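Long-range contacts in hemin degrading factor (Pseudomonas aeruginosa, PDB 4MF9), which binds heme and probably takes part in its trafficking and degradation: residues Ala52-Ile57 with Phe128-Glu133; Thr138-Gln143 with Ser161-Trp166; Ala240-Asn245 with Ile305-Arg310; Ala254-Gly259 with Gly277-Leu282. All coordinates share one frame; numbering follows the deposited sequence.

Contact 1 of 4, residues Ala52-Ile57 with Phe128-Glu133; sequences ASRVGI and FAIAEE
Arg54 and Glu132 form a salt bridge between a type I beta turn, Ala52 to Val55, and strand 124-133 of the N-terminal HemS/ChuX domain. NH2 of Arg54 donates to OE2 of Glu132 at 3.1 Å, and the N-H points nearly straight at the oxygen (167°). The bond lies in the guanidinium plane but reaches OE2 from above the carboxylate, so the two flat groups stand almost perpendicular. A bend of the Arg54 chain at chi3 (65°) brings the guanidinium over Ile130 and to Glu132. Ile130 lies under one face, with its CG2 3.5 Å from NH2 of Arg54. The two end residues of the turn, Ala52 and Val55, make the apolar part of the contact. Both meet the Phe128 ring obliquely. CB of Ala52 comes within 3.7 Å of CZ of Phe128, and CG2 of Val55 meets CE2 of Phe128 at 3.6 Å.

Asp58 forms a second salt bridge with NH2 of Arg54. Two carboxylates thus balance the charge of the guanidinium and hold it in place. Trp24 of helix 17-30 also packs on Arg54. The turn itself is closed by the bond from Val55 N to Ala52 O, 3.2 Å.

Contact 2 of 4, residues Thr138-Gln143 with Ser161-Trp166; sequences TQRSIQ and SDVRAW
Arg140 lies along one face of the Trp166 indole, joining a strand of the N-terminal HemS/ChuX domain to the start of helix 166-173. Its CB sits over the six-membered ring, 3.8 Å from CH2 of Trp166. CG follows at 4.0 Å from CE2 of Trp166. CD then stands almost directly over the five-membered ring, 3.5 Å from its centroid and 6° off the normal, which makes a CH-pi contact. The chain is extended from CG to NE, so it spans both rings of the indole. NE of Arg140 passes CD1 of Trp166 at 3.6 Å. The guanidinium is turned 66° from the ring plane, and its cation-pi attraction is at most weak. At the tip, NH1 of Arg140 meets CG1 of Val163 at 3.5 Å, with the methyl over one guanidinium face. OG1 of Thr138 lies over the opposite face.

The far rim of the indole meets the strand. Ser141 O lies at its edge, 3.5 Å from CH2 of Trp166, and CD1 of Ile142 is 3.7 Å from CZ3 of Trp166. Trp166, the first residue of helix 166-173, thus packs on strand 138-146 and, through Leu157, on its neighbour 151-157.

Contact 3 of 4, residues Ala240-Asn245 with Ile305-Arg310; sequences AERLDN and IAELWR
The Trp309 indole carries the Arg242 side chain over one face. CB of Arg242 stands almost on the normal of the six-membered ring, 4.0 Å from its centroid, in a CH-pi contact. At the ring edge lie the Ala240 backbone and OE1 of Glu307. NE1 of Trp309 donates to OE1 of Glu307 at 3.0 Å, in the ring plane and nearly straight (172°), and meets the anti lone pair of that oxygen. This bond fixes the indole's rotation. A water lies over one face of the Arg242 guanidinium, with CG of Glu307 at its edge. The Arg310 guanidinium has CD2 of Leu243 over one face and the Glu241 carboxylate at its edge. Its NE and NH2 both donate to OE2 of Glu241, with the NH2 bond at 2.9 Å, both from the same face of the carboxylate.

In the second HemS/ChuX domain, strand 240-243 is the outermost of its sheet and runs antiparallel to 307-313. Glu241 and Arg310 form a hydrogen-bonded pair, Glu241 N to Arg310 O at 3.0 Å, beside the non-hydrogen-bonded pair Arg242-Trp309. Ala306 and Glu307 form a classic beta bulge opposite Phe326. ND2 of Asn245 donates to Ala306 O at 3.2 Å, from above the carbonyl plane. The same water accepts from Leu308 N at 2.8 Å, near Leu243 O and OD1 of Asn245.

Arg312 makes another salt bridge to OE2 of Glu241, and NH1 of Arg310 donates to the carbonyls of Ala354 and Phe357. Two arginines thus share one carboxylate oxygen, which probably keeps Glu241 ionised and offsets their like charges.

Contact 4 of 4, residues Ala254-Gly259 with Gly277-Leu282; sequences AAAESG and GPVCNL
Pro278 opens the contact, with its CB 3.9 Å from Gly259 O just past the C-terminal end of helix 247-258. Gly259 has a positive phi (82°), the backbone turn by which the chain leaves the helix. Val279 comes next and carries most of the polar link. Its N donates to a water at 3.0 Å, and that water lies 2.9 Å from Ala255 O. Its O takes a bond from a second water at 3.1 Å, which also donates to Ala256 O at 2.8 Å. Val279 O also receives a CA-H...O contact from CA of Ala256, 3.5 Å away and fairly straight (161° at the hydrogen). Cys280 follows, and its O passes 3.8 Å from CB of Ala256. Leu282 ends the segment with its side chain toward Ala256, but the modelled spacing of the two is doubtful.

The loop links strands 271-277 and 282-285, which belong to different sheets, each built from strands of both halves of the chain. Within the loop, the backbone N of Cys280 and of Asn281 donate to the Asp293 carboxylate. No direct hydrogen bond joins the two segments. Their polar link is therefore indirect, and it rests on main-chain atoms rather than on side-chain chemistry.

Overall arrangement
Contacts 1 and 2 form one continuous region. Their strands, 124-133 and 138-146, are neighbours in the same sheet, and the contact centres lie 13 Å apart. The Ile130-Ser141 and Glu132-Gln139 backbone bonds join them, and Ala129 packs on Ile142. Contacts 3 and 4 belong to the C-terminal HemS/ChuX domain. Contact 4 is nested within the chain loop closed by contact 3, and their centres are 21 Å apart without touching. Contact 3 lies about 41 Å from contact 1, centre to centre, across the chain's centre. Its Trp309 side chain is about 11 Å from the heme and about 8 Å from that of heme-binding Arg228. Contacts 1, 2 and 4 lie away from the heme-binding residues.

Contact 1 of 4, residues Ala52-Ile57 with Phe128-Glu133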
loop_
_atom_site.group_PDB
_atom_site.type_symbol
_atom_site.label_atom_id
_atom_site.label_comp_id
_atom_site.label_asym_id
_atom_site.label_seq_id
_atom_site.Cartn_x
_atom_site.Cartn_y
_atom_site.Cartn_z
ATOM N N ALA A 52 19.633 -3.212 -6.286
ATOM C CA ALA A 52 20.469 -4.230 -6.914
ATOM C C ALA A 52 21.929 -3.779 -7.006
ATOM O O ALA A 52 22.829 -4.606 -7.028
ATOM C CB ALA A 52 19.935 -4.599 -8.282
ATOM N N SER A 53 22.174 -2.474 -7.049
ATOM C CA SER A 53 23.564 -2.001 -7.059
ATOM C C SER A 53 24.251 -2.292 -5.721
ATOM O O SER A 53 25.476 -2.177 -5.605
ATOM C CB SER A 53 23.635 -0.506 -7.372
ATOM O OG SER A 53 23.418 0.260 -6.208
ATOM N N ARG A 54 23.462 -2.611 -4.702
ATOM C CA ARG A 54 23.912 -2.990 -3.381
ATOM C C ARG A 54 24.367 -4.449 -3.210
ATOM O O ARG A 54 24.953 -4.786 -2.237
ATOM C CB ARG A 54 22.823 -2.677 -2.328
ATOM C CG ARG A 54 22.420 -1.215 -2.239
ATOM C CD ARG A 54 21.366 -0.914 -1.203
ATOM N NE ARG A 54 21.826 -1.150 0.139
ATOM C CZ ARG A 54 21.324 -0.541 1.194
ATOM N NH1 ARG A 54 20.323 0.291 1.031
ATOM N NH2 ARG A 54 21.812 -0.731 2.379
ATOM N N VAL A 55 24.021 -5.296 -4.152
ATOM C CA VAL A 55 24.283 -6.725 -3.996
ATOM C C VAL A 55 25.787 -6.994 -3.957
ATOM O O VAL A 55 26.541 -6.462 -4.771
ATOM C CB VAL A 55 23.617 -7.549 -5.101
ATOM C CG1 VAL A 55 23.981 -9.017 -4.969
ATOM C CG2 VAL A 55 22.107 -7.376 -5.037
ATOM N N GLY A 56 26.218 -7.797 -2.991
ATOM C CA GLY A 56 27.637 -8.053 -2.804
ATOM C C GLY A 56 28.266 -7.021 -1.892
ATOM O O GLY A 56 29.410 -7.172 -1.478
ATOM N N ILE A 57 27.530 -5.973 -1.567
ATOM C CA ILE A 57 27.960 -5.025 -0.587
ATOM C C ILE A 57 27.241 -5.168 0.747
ATOM O O ILE A 57 27.832 -5.603 1.707
ATOM C CB ILE A 57 27.866 -3.611 -1.125
ATOM C CG1 ILE A 57 28.767 -3.450 -2.310
ATOM C CG2 ILE A 57 28.213 -2.559 -0.094
ATOM C CD1 ILE A 57 28.472 -2.238 -3.112
ATOM N N PHE A 128 15.008 -8.519 -2.472
ATOM C CA PHE A 128 16.348 -8.461 -1.888
ATOM C C PHE A 128 16.292 -8.475 -0.370
ATOM O O PHE A 128 15.352 -7.957 0.238
ATOM C CB PHE A 128 17.077 -7.191 -2.349
ATOM C CG PHE A 128 17.235 -7.096 -3.841
ATOM C CD1 PHE A 128 16.217 -6.566 -4.629
ATOM C CD2 PHE A 128 18.399 -7.539 -4.458
ATOM C CE1 PHE A 128 16.359 -6.487 -6.007
ATOM C CE2 PHE A 128 18.551 -7.458 -5.832
ATOM C CZ PHE A 128 17.526 -6.931 -6.609
ATOM N N ALA A 129 17.302 -9.078 0.242
ATOM C CA ALA A 129 17.459 -9.009 1.683
ATOM C C ALA A 129 18.614 -8.066 1.924
ATOM O O ALA A 129 19.734 -8.320 1.456
ATOM C CB ALA A 129 17.773 -10.388 2.251
ATOM N N ILE A 130 18.337 -6.998 2.631
ATOM C CA ILE A 130 19.304 -5.978 2.927
ATOM C C ILE A 130 19.771 -6.063 4.399
ATOM O O ILE A 130 18.985 -6.195 5.278
ATOM C CB ILE A 130 18.727 -4.600 2.601
ATOM C CG1 ILE A 130 18.318 -4.525 1.136
ATOM C CG2 ILE A 130 19.688 -3.496 2.930
ATOM C CD1 ILE A 130 17.829 -3.190 0.682
ATOM N N ALA A 131 21.068 -5.994 4.639
ATOM C CA ALA A 131 21.573 -5.905 6.004
ATOM C C ALA A 131 22.485 -4.687 6.088
ATOM O O ALA A 131 23.697 -4.788 5.867
ATOM C CB ALA A 131 22.329 -7.184 6.380
ATOM N N GLU A 132 21.925 -3.553 6.428
ATOM C CA GLU A 132 22.538 -2.275 6.292
ATOM C C GLU A 132 23.293 -1.857 7.562
ATOM O O GLU A 132 22.695 -1.767 8.556
ATOM C CB GLU A 132 21.486 -1.222 5.981
ATOM C CG GLU A 132 22.118 0.110 5.709
ATOM C CD GLU A 132 21.283 1.079 4.932
ATOM O OE1 GLU A 132 21.778 2.157 4.720
ATOM O OE2 GLU A 132 20.178 0.791 4.542
ATOM N N GLU A 133 24.581 -1.602 7.488
ATOM C CA GLU A 133 25.359 -1.175 8.646
ATOM C C GLU A 133 24.805 0.124 9.201
ATOM O O GLU A 133 24.639 1.024 8.488
ATOM C CB GLU A 133 26.793 -0.882 8.183
ATOM C CG GLU A 133 27.797 -1.904 8.665
ATOM C CD GLU A 133 29.147 -1.933 7.914
ATOM O OE1 GLU A 133 29.926 -2.848 8.244
ATOM O OE2 GLU A 133 29.428 -1.093 7.031
#

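Contact 2 of 4, residues Thr138-Gln143 with Ser161-Trp166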
loop_
_atom_site.group_PDB
_atom_site.type_symbol
_atom_site.label_atom_id
_atom_site.label_comp_id
_atom_site.label_asym_id
_atom_site.label_seq_id
_atom_site.Cartn_x
_atom_site.Cartn_y
_atom_site.Cartn_z
ATOM N N THR A 138 22.927 -3.246 12.728
ATOM C CA THR A 138 22.613 -3.441 11.323
ATOM C C THR A 138 21.094 -3.476 11.109
ATOM O O THR A 138 20.354 -4.140 11.846
ATOM C CB THR A 138 23.334 -4.689 10.753
ATOM O OG1 THR A 138 22.453 -5.433 9.900
ATOM C CG2 THR A 138 23.835 -5.587 11.878
ATOM N N GLN A 139 20.622 -2.758 10.121
ATOM C CA GLN A 139 19.195 -2.640 9.847
ATOM C C GLN A 139 18.874 -3.604 8.705
ATOM O O GLN A 139 19.439 -3.496 7.657
ATOM C CB GLN A 139 18.849 -1.203 9.471
ATOM C CG GLN A 139 17.382 -0.853 9.345
ATOM C CD GLN A 139 17.182 0.598 8.990
ATOM O OE1 GLN A 139 16.901 0.954 7.852
ATOM N NE2 GLN A 139 17.351 1.452 9.974
ATOM N N ARG A 140 18.018 -4.562 8.994
ATOM C CA ARG A 140 17.712 -5.648 8.075
ATOM C C ARG A 140 16.321 -5.481 7.490
ATOM O O ARG A 140 15.379 -5.084 8.185
ATOM C CB ARG A 140 17.838 -6.997 8.790
ATOM C CG ARG A 140 19.223 -7.182 9.427
ATOM C CD ARG A 140 19.312 -8.459 10.236
ATOM N NE ARG A 140 20.690 -8.703 10.669
ATOM C CZ ARG A 140 21.210 -8.245 11.805
ATOM N NH1 ARG A 140 20.468 -7.521 12.635
ATOM N NH2 ARG A 140 22.473 -8.518 12.116
ATOM N N SER A 141 16.200 -5.716 6.221
ATOM C CA SER A 141 14.912 -5.623 5.568
ATOM C C SER A 141 14.791 -6.539 4.377
ATOM O O SER A 141 15.781 -6.827 3.768
ATOM C CB SER A 141 14.592 -4.207 5.145
ATOM O OG SER A 141 15.405 -3.705 4.181
ATOM N N ILE A 142 13.569 -6.964 4.085
ATOM C CA ILE A 142 13.242 -7.659 2.829
ATOM C C ILE A 142 12.509 -6.679 1.929
ATOM O O ILE A 142 11.590 -6.100 2.358
ATOM C CB ILE A 142 12.374 -8.900 3.086
ATOM C CG1 ILE A 142 13.078 -9.879 4.038
ATOM C CG2 ILE A 142 11.950 -9.535 1.806
ATOM C CD1 ILE A 142 14.378 -10.344 3.512
ATOM N N GLN A 143 12.995 -6.443 0.729
ATOM C CA GLN A 143 12.383 -5.444 -0.107
ATOM C C GLN A 143 12.005 -5.986 -1.490
ATOM O O GLN A 143 12.814 -6.540 -2.155
ATOM C CB GLN A 143 13.223 -4.169 -0.235
ATOM C CG GLN A 143 13.745 -3.602 1.075
ATOM C CD GLN A 143 14.316 -2.180 1.001
ATOM O OE1 GLN A 143 14.379 -1.577 -0.006
ATOM N NE2 GLN A 143 14.678 -1.676 2.119
ATOM N N SER A 161 12.257 -8.373 16.725
ATOM C CA SER A 161 12.359 -9.468 15.759
ATOM C C SER A 161 13.311 -10.553 16.249
ATOM O O SER A 161 14.235 -10.272 17.007
ATOM C CB SER A 161 12.841 -8.950 14.404
ATOM O OG SER A 161 12.004 -7.921 13.908
ATOM N N ASP A 162 13.132 -11.766 15.755
ATOM C CA ASP A 162 14.041 -12.853 16.097
ATOM C C ASP A 162 15.253 -12.813 15.185
ATOM O O ASP A 162 15.334 -13.443 14.181
ATOM C CB ASP A 162 13.376 -14.218 16.031
ATOM C CG ASP A 162 14.341 -15.346 16.332
ATOM O OD1 ASP A 162 15.411 -15.067 16.827
ATOM O OD2 ASP A 162 14.044 -16.485 16.056
ATOM N N VAL A 163 16.269 -12.086 15.583
ATOM C CA VAL A 163 17.392 -11.839 14.718
ATOM C C VAL A 163 18.053 -13.119 14.255
ATOM O O VAL A 163 18.601 -13.162 13.224
ATOM C CB VAL A 163 18.383 -10.847 15.351
ATOM C CG1 VAL A 163 19.401 -10.371 14.355
ATOM C CG2 VAL A 163 17.629 -9.666 15.936
ATOM N N ARG A 164 17.980 -14.154 15.033
ATOM C CA ARG A 164 18.613 -15.376 14.644
ATOM C C ARG A 164 17.915 -16.147 13.502
ATOM O O ARG A 164 18.438 -17.084 13.007
ATOM C CB ARG A 164 18.931 -16.244 15.848
ATOM C CG ARG A 164 17.735 -16.655 16.605
ATOM C CD ARG A 164 17.620 -15.860 17.906
ATOM N NE ARG A 164 18.634 -16.260 18.847
ATOM C CZ ARG A 164 18.460 -17.116 19.838
ATOM N NH1 ARG A 164 17.273 -17.674 20.073
ATOM N NH2 ARG A 164 19.496 -17.418 20.600
ATOM N N ALA A 165 16.737 -15.715 13.110
ATOM C CA ALA A 165 16.041 -16.341 11.998
ATOM C C ALA A 165 16.577 -15.778 10.691
ATOM O O ALA A 165 16.462 -16.407 9.641
ATOM C CB ALA A 165 14.534 -16.105 12.120
ATOM N N TRP A 166 17.182 -14.592 10.772
ATOM C CA TRP A 166 17.632 -13.850 9.589
ATOM C C TRP A 166 18.561 -14.621 8.637
ATOM O O TRP A 166 18.209 -14.875 7.489
ATOM C CB TRP A 166 18.286 -12.531 10.012
ATOM C CG TRP A 166 18.813 -11.725 8.859
ATOM C CD1 TRP A 166 20.124 -11.573 8.490
ATOM C CD2 TRP A 166 18.042 -10.960 7.922
ATOM N NE1 TRP A 166 20.212 -10.758 7.385
ATOM C CE2 TRP A 166 18.948 -10.376 7.012
ATOM C CE3 TRP A 166 16.672 -10.719 7.761
ATOM C CZ2 TRP A 166 18.528 -9.553 5.960
ATOM C CZ3 TRP A 166 16.256 -9.899 6.720
ATOM C CH2 TRP A 166 17.182 -9.330 5.832
#

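Contact 3 of 4, residues Ala240-Asn245 with Ile305-Arg310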
loop_
_atom_site.group_PDB
_atom_site.type_symbol
_atom_site.label_atom_id
_atom_site.label_comp_id
_atom_site.label_asym_id
_atom_site.label_seq_id
_atom_site.Cartn_x
_atom_site.Cartn_y
_atom_site.Cartn_z
ATOM N N ALA A 240 -22.368 8.300 -4.229
ATOM C CA ALA A 240 -21.038 8.911 -4.132
ATOM C C ALA A 240 -21.109 10.423 -4.232
ATOM O O ALA A 240 -21.734 10.955 -5.152
ATOM C CB ALA A 240 -20.126 8.359 -5.211
ATOM N N GLU A 241 -20.447 11.097 -3.308
ATOM C CA GLU A 241 -20.394 12.545 -3.267
ATOM C C GLU A 241 -18.989 13.046 -3.067
ATOM O O GLU A 241 -18.360 12.595 -2.214
ATOM C CB GLU A 241 -21.212 13.066 -2.094
ATOM C CG GLU A 241 -22.633 12.589 -1.995
ATOM C CD GLU A 241 -23.348 13.149 -0.763
ATOM O OE1 GLU A 241 -24.143 14.034 -0.919
ATOM O OE2 GLU A 241 -23.137 12.725 0.329
ATOM N N ARG A 242 -18.569 14.013 -3.824
ATOM C CA ARG A 242 -17.260 14.652 -3.614
ATOM C C ARG A 242 -17.211 15.504 -2.350
ATOM O O ARG A 242 -18.137 16.163 -2.040
ATOM C CB ARG A 242 -16.827 15.434 -4.826
ATOM C CG ARG A 242 -15.333 15.475 -5.086
ATOM C CD ARG A 242 -15.105 16.141 -6.408
ATOM N NE ARG A 242 -13.742 16.345 -6.774
ATOM C CZ ARG A 242 -13.151 17.518 -6.789
ATOM N NH1 ARG A 242 -13.817 18.564 -6.423
ATOM N NH2 ARG A 242 -11.899 17.653 -7.135
ATOM N N LEU A 243 -16.096 15.453 -1.662
ATOM C CA LEU A 243 -15.876 16.184 -0.422
ATOM C C LEU A 243 -14.710 17.166 -0.534
ATOM O O LEU A 243 -13.818 17.008 -1.379
ATOM C CB LEU A 243 -15.584 15.213 0.720
ATOM C CG LEU A 243 -16.617 14.125 0.969
ATOM C CD1 LEU A 243 -16.096 13.140 2.004
ATOM C CD2 LEU A 243 -17.961 14.722 1.400
ATOM N N ASP A 244 -14.697 18.168 0.321
ATOM C CA ASP A 244 -13.592 19.092 0.334
ATOM C C ASP A 244 -12.340 18.273 0.715
ATOM O O ASP A 244 -12.360 17.588 1.625
ATOM C CB ASP A 244 -13.840 20.166 1.367
ATOM C CG ASP A 244 -12.730 21.168 1.424
ATOM O OD1 ASP A 244 -12.881 22.208 0.808
ATOM O OD2 ASP A 244 -11.755 20.900 2.075
ATOM N N ASN A 245 -11.290 18.396 -0.052
ATOM C CA ASN A 245 -10.085 17.604 0.164
ATOM C C ASN A 245 -9.533 17.666 1.579
ATOM O O ASN A 245 -8.917 16.708 2.053
ATOM C CB ASN A 245 -9.009 18.004 -0.837
ATOM C CG ASN A 245 -9.315 17.518 -2.231
ATOM O OD1 ASN A 245 -10.089 16.576 -2.420
ATOM N ND2 ASN A 245 -8.704 18.153 -3.223
ATOM N N ILE A 305 -3.497 14.861 -2.762
ATOM C CA ILE A 305 -4.918 14.510 -2.889
ATOM C C ILE A 305 -5.630 15.427 -3.867
ATOM O O ILE A 305 -5.759 16.624 -3.620
ATOM C CB ILE A 305 -5.648 14.604 -1.532
ATOM C CG1 ILE A 305 -5.048 13.619 -0.529
ATOM C CG2 ILE A 305 -7.132 14.300 -1.701
ATOM C CD1 ILE A 305 -5.677 13.712 0.865
ATOM N N ALA A 306 -6.103 14.868 -4.975
ATOM C CA ALA A 306 -6.817 15.654 -5.976
ATOM C C ALA A 306 -8.328 15.602 -5.771
ATOM O O ALA A 306 -9.010 16.604 -5.977
ATOM C CB ALA A 306 -6.473 15.195 -7.359
ATOM N N GLU A 307 -8.849 14.428 -5.410
ATOM C CA GLU A 307 -10.287 14.267 -5.152
ATOM C C GLU A 307 -10.525 13.417 -3.921
ATOM O O GLU A 307 -9.757 12.493 -3.623
ATOM C CB GLU A 307 -11.004 13.592 -6.320
ATOM C CG GLU A 307 -10.689 14.123 -7.687
ATOM C CD GLU A 307 -11.229 13.227 -8.787
ATOM O OE1 GLU A 307 -12.316 12.617 -8.607
ATOM O OE2 GLU A 307 -10.560 13.144 -9.835
ATOM N N LEU A 308 -11.613 13.724 -3.227
ATOM C CA LEU A 308 -11.999 13.018 -2.019
ATOM C C LEU A 308 -13.491 12.713 -2.118
ATOM O O LEU A 308 -14.315 13.632 -2.291
ATOM C CB LEU A 308 -11.735 13.888 -0.782
ATOM C CG LEU A 308 -12.075 13.121 0.496
ATOM C CD1 LEU A 308 -11.195 11.840 0.584
ATOM C CD2 LEU A 308 -11.935 13.984 1.728
ATOM N N TRP A 309 -13.839 11.431 -2.022
ATOM C CA TRP A 309 -15.228 11.002 -2.191
ATOM C C TRP A 309 -15.744 10.235 -0.990
ATOM O O TRP A 309 -15.027 9.398 -0.420
ATOM C CB TRP A 309 -15.330 10.079 -3.408
ATOM C CG TRP A 309 -15.155 10.768 -4.703
ATOM C CD1 TRP A 309 -13.975 11.065 -5.326
ATOM C CD2 TRP A 309 -16.196 11.236 -5.558
ATOM N NE1 TRP A 309 -14.222 11.704 -6.515
ATOM C CE2 TRP A 309 -15.580 11.815 -6.684
ATOM C CE3 TRP A 309 -17.596 11.222 -5.481
ATOM C CZ2 TRP A 309 -16.318 12.383 -7.725
ATOM C CZ3 TRP A 309 -18.321 11.775 -6.515
ATOM C CH2 TRP A 309 -17.686 12.350 -7.624
ATOM N N ARG A 310 -16.977 10.512 -0.618
ATOM C CA ARG A 310 -17.739 9.655 0.229
ATOM C C ARG A 310 -18.478 8.631 -0.670
ATOM O O ARG A 310 -19.136 9.006 -1.552
ATOM C CB ARG A 310 -18.748 10.412 1.080
ATOM C CG ARG A 310 -19.761 9.596 1.818
ATOM C CD ARG A 310 -20.576 10.389 2.869
ATOM N NE ARG A 310 -21.074 11.652 2.360
ATOM C CZ ARG A 310 -20.939 12.827 2.956
ATOM N NH1 ARG A 310 -20.315 12.936 4.119
ATOM N NH2 ARG A 310 -21.460 13.892 2.406
HETATM O O HOH W 1 -12.510 16.326 -3.514
#

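Contact 4 of 4, residues Ala254-Gly259 with Gly277-Leu282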
loop_
_atom_site.group_PDB
_atom_site.type_symbol
_atom_site.label_atom_id
_atom_site.label_comp_id
_atom_site.label_asym_id
_atom_site.label_seq_id
_atom_site.Cartn_x
_atom_site.Cartn_y
_atom_site.Cartn_z
ATOM N N ALA A 254 -11.352 13.702 14.173
ATOM C CA ALA A 254 -12.608 13.415 14.858
ATOM C C ALA A 254 -12.634 11.973 15.358
ATOM O O ALA A 254 -13.101 11.707 16.461
ATOM C CB ALA A 254 -13.787 13.687 13.937
ATOM N N ALA A 255 -12.138 11.041 14.543
ATOM C CA ALA A 255 -12.061 9.634 14.942
ATOM C C ALA A 255 -11.076 9.453 16.097
ATOM O O ALA A 255 -11.259 8.598 16.971
ATOM C CB ALA A 255 -11.652 8.758 13.752
ATOM N N ALA A 256 -10.010 10.241 16.081
ATOM C CA ALA A 256 -9.052 10.189 17.168
ATOM C C ALA A 256 -9.762 10.626 18.440
ATOM O O ALA A 256 -9.604 10.011 19.496
ATOM C CB ALA A 256 -7.885 11.086 16.879
ATOM N N GLU A 257 -10.592 11.645 18.285
ATOM C CA GLU A 257 -11.309 12.278 19.379
ATOM C C GLU A 257 -12.202 11.263 20.063
ATOM O O GLU A 257 -12.238 11.248 21.252
ATOM C CB GLU A 257 -11.930 13.658 18.964
ATOM C CG GLU A 257 -10.835 14.742 18.694
ATOM C CD GLU A 257 -11.225 16.247 18.658
ATOM O OE1 GLU A 257 -11.832 16.761 17.713
ATOM O OE2 GLU A 257 -10.865 16.987 19.568
ATOM N N SER A 258 -12.899 10.420 19.318
ATOM C CA SER A 258 -13.811 9.421 19.844
ATOM C C SER A 258 -13.414 7.989 20.088
ATOM O O SER A 258 -14.105 7.301 20.730
ATOM C CB SER A 258 -15.073 9.408 19.018
ATOM O OG SER A 258 -15.135 8.398 18.042
ATOM N N GLY A 259 -12.287 7.558 19.577
ATOM C CA GLY A 259 -11.825 6.195 19.798
ATOM C C GLY A 259 -12.476 5.203 18.854
ATOM O O GLY A 259 -12.402 3.987 19.053
ATOM N N GLY A 277 -8.543 -0.697 13.617
ATOM C CA GLY A 277 -8.498 -0.245 14.993
ATOM C C GLY A 277 -8.564 1.259 15.089
ATOM O O GLY A 277 -8.686 1.953 14.080
ATOM N N PRO A 278 -8.507 1.801 16.285
ATOM C CA PRO A 278 -8.520 3.259 16.468
ATOM C C PRO A 278 -7.228 3.925 16.074
ATOM O O PRO A 278 -6.259 3.276 15.942
ATOM C CB PRO A 278 -8.730 3.400 17.959
ATOM C CG PRO A 278 -8.074 2.212 18.492
ATOM C CD PRO A 278 -8.437 1.108 17.564
ATOM N N VAL A 279 -7.263 5.205 15.877
ATOM C CA VAL A 279 -6.082 5.999 15.766
ATOM C C VAL A 279 -6.099 6.948 16.944
ATOM O O VAL A 279 -7.145 7.260 17.424
ATOM C CB VAL A 279 -5.990 6.696 14.436
ATOM C CG1 VAL A 279 -5.868 5.636 13.346
ATOM C CG2 VAL A 279 -7.186 7.566 14.194
ATOM N N CYS A 280 -4.955 7.273 17.506
ATOM C CA CYS A 280 -4.933 8.093 18.721
ATOM C C CYS A 280 -4.085 9.328 18.548
ATOM O O CYS A 280 -4.565 10.442 18.710
ATOM C CB CYS A 280 -4.406 7.303 19.925
ATOM S SG CYS A 280 -5.339 5.806 20.324
ATOM N N ASN A 281 -2.845 9.138 18.154
ATOM C CA ASN A 281 -1.917 10.223 18.157
ATOM C C ASN A 281 -1.688 10.723 16.799
ATOM O O ASN A 281 -1.229 9.992 16.004
ATOM C CB ASN A 281 -0.603 9.720 18.779
ATOM C CG ASN A 281 0.124 10.800 19.452
ATOM O OD1 ASN A 281 0.866 11.529 18.833
ATOM N ND2 ASN A 281 -0.108 10.935 20.733
ATOM N N LEU A 282 -1.989 11.985 16.541
ATOM C CA LEU A 282 -1.997 12.535 15.232
ATOM C C LEU A 282 -1.158 13.803 15.162
ATOM O O LEU A 282 -1.151 14.548 16.080
ATOM C CB LEU A 282 -3.431 12.872 14.818
ATOM C CG LEU A 282 -4.452 11.798 14.441
ATOM C CD1 LEU A 282 -4.057 10.436 14.873
ATOM C CD2 LEU A 282 -5.865 12.130 14.904
HETATM O O HOH W 2 -10.107 6.009 16.517
HETATM O O HOH W 3 -8.756 7.434 20.064
#